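Local coordinates for protein hemoglobin subunit alpha (Mustelus griseus, PDB 1GCV) that carries oxygen from the gills to the peripheral tissues on its heme, as the alpha subunit of a heterotetrameric fish hemoglobin, at residues S20-G25 with V62-V67. Sequence-based numbering, arbitrary orientation.
Sequences SPEAYG and VIRAVV. With HEM (protoporphyrin IX containing Fe), chain E.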
# COMPACT_ATOMS: atom_id res chain seq x y z
N SER A 20 24.43 -10.57 -16.27
CA SER A 20 23.35 -10.96 -17.17
C SER A 20 22.08 -10.17 -16.83
O SER A 20 21.13 -10.72 -16.27
CB SER A 20 23.08 -12.46 -17.06
OG SER A 20 23.09 -12.89 -15.71
N PRO A 21 22.04 -8.88 -17.18
CA PRO A 21 20.89 -8.00 -16.92
C PRO A 21 19.54 -8.53 -17.42
O PRO A 21 18.54 -8.49 -16.68
CB PRO A 21 21.27 -6.69 -17.60
CG PRO A 21 22.73 -6.72 -17.75
CD PRO A 21 23.12 -8.17 -17.88
N GLU A 22 19.50 -9.00 -18.66
CA GLU A 22 18.27 -9.52 -19.26
C GLU A 22 17.65 -10.71 -18.53
O GLU A 22 16.44 -10.74 -18.31
CB GLU A 22 18.54 -9.88 -20.73
CG GLU A 22 18.48 -8.70 -21.70
CD GLU A 22 19.71 -7.81 -21.65
OE1 GLU A 22 19.59 -6.61 -21.96
OE2 GLU A 22 20.80 -8.30 -21.29
N ALA A 23 18.47 -11.68 -18.15
CA ALA A 23 17.98 -12.87 -17.46
C ALA A 23 17.39 -12.54 -16.09
O ALA A 23 16.28 -12.96 -15.78
CB ALA A 23 19.11 -13.88 -17.30
N TYR A 24 18.13 -11.78 -15.29
CA TYR A 24 17.65 -11.37 -13.97
C TYR A 24 16.41 -10.49 -14.08
O TYR A 24 15.41 -10.70 -13.38
CB TYR A 24 18.74 -10.59 -13.22
CG TYR A 24 19.88 -11.43 -12.69
CD1 TYR A 24 21.19 -11.22 -13.14
CD2 TYR A 24 19.67 -12.41 -11.73
CE1 TYR A 24 22.24 -11.97 -12.64
CE2 TYR A 24 20.73 -13.16 -11.22
CZ TYR A 24 22.01 -12.93 -11.69
OH TYR A 24 23.06 -13.66 -11.18
N GLY A 25 16.48 -9.50 -14.97
CA GLY A 25 15.37 -8.58 -15.16
C GLY A 25 14.11 -9.25 -15.65
O GLY A 25 13.01 -8.89 -15.23
N VAL A 62 15.59 -2.46 -17.19
CA VAL A 62 15.34 -2.19 -15.78
C VAL A 62 16.54 -2.49 -14.88
O VAL A 62 16.92 -1.67 -14.05
CB VAL A 62 14.12 -3.01 -15.27
CG1 VAL A 62 14.01 -2.91 -13.75
CG2 VAL A 62 12.85 -2.50 -15.93
N ILE A 63 17.14 -3.66 -15.05
CA ILE A 63 18.27 -4.03 -14.22
C ILE A 63 19.50 -3.18 -14.49
O ILE A 63 20.24 -2.83 -13.57
CB ILE A 63 18.62 -5.52 -14.38
CG1 ILE A 63 17.47 -6.38 -13.85
CG2 ILE A 63 19.91 -5.84 -13.63
CD1 ILE A 63 17.06 -6.10 -12.41
N ARG A 64 19.74 -2.84 -15.76
CA ARG A 64 20.89 -2.00 -16.09
C ARG A 64 20.74 -0.67 -15.36
O ARG A 64 21.71 -0.13 -14.84
CB ARG A 64 20.97 -1.77 -17.60
CG ARG A 64 21.69 -2.87 -18.36
CD ARG A 64 21.27 -2.91 -19.84
NE ARG A 64 21.30 -4.27 -20.37
CZ ARG A 64 22.42 -4.91 -20.71
NH1 ARG A 64 22.37 -6.14 -21.19
NH2 ARG A 64 23.59 -4.30 -20.58
N ALA A 65 19.51 -0.14 -15.32
CA ALA A 65 19.26 1.13 -14.64
C ALA A 65 19.50 0.98 -13.15
O ALA A 65 19.93 1.92 -12.48
CB ALA A 65 17.83 1.60 -14.91
N VAL A 66 19.22 -0.21 -12.62
CA VAL A 66 19.42 -0.49 -11.20
C VAL A 66 20.92 -0.54 -10.93
O VAL A 66 21.42 0.05 -9.97
CB VAL A 66 18.76 -1.84 -10.79
CG1 VAL A 66 19.24 -2.28 -9.43
CG2 VAL A 66 17.24 -1.71 -10.78
N VAL A 67 21.65 -1.23 -11.81
CA VAL A 67 23.09 -1.36 -11.67
C VAL A 67 23.73 0.02 -11.70
O VAL A 67 24.60 0.32 -10.89
CB VAL A 67 23.66 -2.22 -12.81
CG1 VAL A 67 25.18 -2.18 -12.79
CG2 VAL A 67 23.18 -3.65 -12.65
CHA HEM E . 10.63 1.92 -19.33
CHB HEM E . 13.53 1.47 -15.44
CHC HEM E . 9.66 0.17 -12.76
CHD HEM E . 6.82 0.43 -16.68
C1A HEM E . 11.76 1.95 -18.47
C2A HEM E . 13.13 2.15 -18.90
C3A HEM E . 13.94 1.98 -17.84
C4A HEM E . 13.07 1.68 -16.73
CMA HEM E . 15.46 2.15 -17.80
CAA HEM E . 13.60 2.53 -20.28
CBA HEM E . 13.19 3.97 -20.51
CGA HEM E . 13.48 4.43 -21.92
O1A HEM E . 13.04 3.76 -22.88
O2A HEM E . 14.16 5.47 -22.06
C1B HEM E . 12.70 1.15 -14.36
C2B HEM E . 13.19 0.88 -13.01
C3B HEM E . 12.10 0.55 -12.23
C4B HEM E . 10.94 0.59 -13.13
CMB HEM E . 14.64 1.03 -12.53
CAB HEM E . 12.07 0.29 -10.85
CBB HEM E . 12.93 -0.60 -10.22
C1C HEM E . 8.56 0.10 -13.62
C2C HEM E . 7.29 -0.50 -13.26
C3C HEM E . 6.48 -0.39 -14.36
C4C HEM E . 7.28 0.23 -15.39
CMC HEM E . 6.96 -1.15 -11.91
CAC HEM E . 5.15 -0.74 -14.52
CBC HEM E . 4.56 -1.94 -14.12
C1D HEM E . 7.60 0.92 -17.71
C2D HEM E . 7.11 1.05 -19.07
C3D HEM E . 8.19 1.41 -19.81
C4D HEM E . 9.34 1.56 -18.92
CMD HEM E . 5.68 0.84 -19.57
CAD HEM E . 8.16 1.59 -21.31
CBD HEM E . 8.56 0.28 -21.95
CGD HEM E . 8.93 0.44 -23.41
O1D HEM E . 9.33 1.56 -23.81
O2D HEM E . 8.81 -0.55 -24.16
NA HEM E . 11.71 1.67 -17.11
NB HEM E . 11.30 1.01 -14.43
NC HEM E . 8.57 0.54 -14.94
ND HEM E . 8.96 1.29 -17.61
FE HEM E . 10.09 1.39 -15.96
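Bends in both side chains, at chi2 of Glu-22 (77°) and at chi3 of Arg-64, bring carboxylate and guanidinium together. The result is a salt bridge gripped mainly through one nitrogen. Arg-64 NH1 reaches Glu-22 OE2 at 2.7 Å and Glu-22 OE1 at 2.9 Å, each through the syn lone pair. A weak third bond runs from Arg-64 NE to Glu-22 OE1. The two planes are turned 38° apart. Pro-21 CG sits over the centre of the guanidinium face, 3.5 Å from Arg-64 CZ, so the group is held at its edge and on one face. A glutamine in place of Glu-22 would probably leave the charge of Arg-64 without its mate and its guanidinium freer to turn.

Deeper in, Ile-63 CG1 presses on the backbone, 3.3 Å from Gly-25 CA. Gly-25 has no side chain, which leaves room for this approach. It belongs to the B/E helix crossing of the globin fold; the axes of segments 21-25 and 62-67 pass 8.8 Å apart, at 106°. Val-62 and Ala-65 touch the heme from helix 53-71. Leu-17 of helix 4-19 packs against Tyr-24 and Ile-63, and His-112 of helix 98-112 meets the Tyr-24 ring edge-to-face.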